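PDB 3FY6: integron cassette protein from Vibrio cholerae, which is of unknown function but belongs to the products of mobile integron gene cassettes, a source of novel folds with distinct interaction sites. Local coordinates for residues A[13-17]-A[106-110]. Residues are numbered along the deposited sequence; the frame is centred on the assembly and turned at random.
Sequences NLNIY and AQWVN
Ile-16 of the edge strand presses its two branches against helix 95-114 at successive turns. The longer branch ends on Ala-106, where CD1 lies 3.7 Å from CB of Ala-106; the shorter one lays CG2 4.1 Å from CG1 of Val-109, the two side chains crossing at a slant. The first torsion of Ile-16 (chi1 -55°) sets CG2 trans to the backbone nitrogen and CG1 next to it, and the second (chi2 -73°) then turns CD1 onto Ala-106. Two residues earlier on the same strand, and on the same face, CB of Leu-14 sits 4.2 Å from CB of Ala-106, while the rest of Leu-14 packs among Phe-81 of helix 77-89 and Leu-102 of the same long helix. The small methyl of Ala-106, directed at the strand, is consistent with the close approach of the segment axes, 7.8 Å; their directions differ by 5°. Val-109 also packs on Val-71 and Pro-73 of a neighbouring loop, within the buried apolar part.

The other flank is more polar. The amide group of the partly exposed Asn-110 lies close against the strand backbone, its CG 3.8 Å from both Asn-15 O and Tyr-17 N. Looseness is confined to the exposed Asn-15 side chain, which stays clear of the helix segment, and to the ring of Tyr-17, which heads away to meet His-24 edge-to-face. The whole is a two-layer alpha+beta arrangement, with a long helix lying along the edge strand on one face of a five-stranded antiparallel meander.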
loop_
_atom_site.group_PDB
_atom_site.type_symbol
_atom_site.label_atom_id
_atom_site.label_comp_id
_atom_site.label_asym_id
_atom_site.label_seq_id
_atom_site.Cartn_x
_atom_site.Cartn_y
_atom_site.Cartn_z
ATOM N N ASN A 13 -16.839 12.907 -4.710
ATOM C CA ASN A 13 -16.717 11.864 -5.715
ATOM C C ASN A 13 -15.270 11.757 -6.167
ATOM O O ASN A 13 -14.700 12.719 -6.654
ATOM C CB ASN A 13 -17.645 12.138 -6.908
ATOM C CG ASN A 13 -19.081 11.704 -6.642
ATOM O OD1 ASN A 13 -19.557 11.758 -5.513
ATOM N ND2 ASN A 13 -19.766 11.253 -7.684
ATOM N N LEU A 14 -14.678 10.581 -5.995
ATOM C CA LEU A 14 -13.272 10.382 -6.329
ATOM C C LEU A 14 -13.133 9.443 -7.529
ATOM O O LEU A 14 -13.900 8.503 -7.675
ATOM C CB LEU A 14 -12.523 9.818 -5.117
ATOM C CG LEU A 14 -12.493 10.716 -3.874
ATOM C CD1 LEU A 14 -11.823 9.998 -2.708
ATOM C CD2 LEU A 14 -11.770 12.023 -4.186
ATOM N N ASN A 15 -12.147 9.695 -8.384
ATOM C CA ASN A 15 -12.014 8.927 -9.614
ATOM C C ASN A 15 -10.775 8.036 -9.587
ATOM O O ASN A 15 -9.646 8.517 -9.712
ATOM C CB ASN A 15 -11.978 9.869 -10.817
ATOM C CG ASN A 15 -13.094 10.910 -10.772
ATOM O OD1 ASN A 15 -12.839 12.111 -10.792
ATOM N ND2 ASN A 15 -14.331 10.446 -10.685
ATOM N N ILE A 16 -10.991 6.739 -9.413
ATOM C CA ILE A 16 -9.879 5.804 -9.251
ATOM C C ILE A 16 -9.721 4.909 -10.480
ATOM O O ILE A 16 -10.630 4.159 -10.828
ATOM C CB ILE A 16 -10.089 4.910 -8.010
ATOM C CG1 ILE A 16 -10.312 5.776 -6.758
ATOM C CG2 ILE A 16 -8.904 3.951 -7.830
ATOM C CD1 ILE A 16 -9.054 6.469 -6.258
ATOM N N TYR A 17 -8.560 4.963 -11.124
ATOM C CA TYR A 17 -8.363 4.175 -12.338
ATOM C C TYR A 17 -8.255 2.687 -12.042
ATOM O O TYR A 17 -7.471 2.272 -11.190
ATOM C CB TYR A 17 -7.145 4.636 -13.142
ATOM C CG TYR A 17 -7.046 3.871 -14.437
ATOM C CD1 TYR A 17 -7.824 4.232 -15.536
ATOM C CD2 TYR A 17 -6.226 2.751 -14.547
ATOM C CE1 TYR A 17 -7.773 3.513 -16.719
ATOM C CE2 TYR A 17 -6.161 2.016 -15.740
ATOM C CZ TYR A 17 -6.939 2.409 -16.814
ATOM O OH TYR A 17 -6.886 1.704 -17.985
ATOM N N ALA A 106 -6.631 10.398 -4.103
ATOM C CA ALA A 106 -7.018 9.623 -5.281
ATOM C C ALA A 106 -5.944 9.736 -6.346
ATOM O O ALA A 106 -5.581 8.746 -6.982
ATOM C CB ALA A 106 -8.379 10.093 -5.833
ATOM N N GLN A 107 -5.431 10.950 -6.530
ATOM C CA GLN A 107 -4.380 11.205 -7.503
ATOM C C GLN A 107 -3.135 10.365 -7.208
ATOM O O GLN A 107 -2.496 9.829 -8.126
ATOM C CB GLN A 107 -4.032 12.695 -7.508
ATOM C CG GLN A 107 -2.886 13.101 -8.419
ATOM C CD GLN A 107 -2.532 14.568 -8.256
ATOM O OE1 GLN A 107 -3.395 15.392 -7.957
ATOM N NE2 GLN A 107 -1.258 14.898 -8.439
ATOM N N TRP A 108 -2.793 10.258 -5.926
ATOM C CA TRP A 108 -1.670 9.434 -5.497
ATOM C C TRP A 108 -1.912 7.960 -5.854
ATOM O O TRP A 108 -1.054 7.288 -6.431
ATOM C CB TRP A 108 -1.481 9.565 -3.985
ATOM C CG TRP A 108 -0.266 8.851 -3.446
ATOM C CD1 TRP A 108 0.919 8.647 -4.087
ATOM C CD2 TRP A 108 -0.106 8.313 -2.127
ATOM N NE1 TRP A 108 1.806 8.000 -3.253
ATOM C CE2 TRP A 108 1.198 7.777 -2.047
ATOM C CE3 TRP A 108 -0.943 8.215 -1.014
ATOM C CZ2 TRP A 108 1.677 7.154 -0.903
ATOM C CZ3 TRP A 108 -0.461 7.598 0.130
ATOM C CH2 TRP A 108 0.836 7.087 0.179
ATOM N N VAL A 109 -3.082 7.456 -5.490
ATOM C CA VAL A 109 -3.438 6.090 -5.831
ATOM C C VAL A 109 -3.297 5.877 -7.341
ATOM O O VAL A 109 -2.739 4.869 -7.774
ATOM C CB VAL A 109 -4.852 5.737 -5.350
ATOM C CG1 VAL A 109 -5.287 4.373 -5.888
ATOM C CG2 VAL A 109 -4.905 5.756 -3.820
ATOM N N ASN A 110 -3.776 6.824 -8.145
ATOM C CA ASN A 110 -3.665 6.659 -9.591
ATOM C C ASN A 110 -2.202 6.588 -10.045
ATOM O O ASN A 110 -1.851 5.799 -10.914
ATOM C CB ASN A 110 -4.464 7.734 -10.356
ATOM C CG ASN A 110 -5.977 7.592 -10.161
ATOM O OD1 ASN A 110 -6.718 8.583 -10.173
ATOM N ND2 ASN A 110 -6.435 6.358 -9.939
#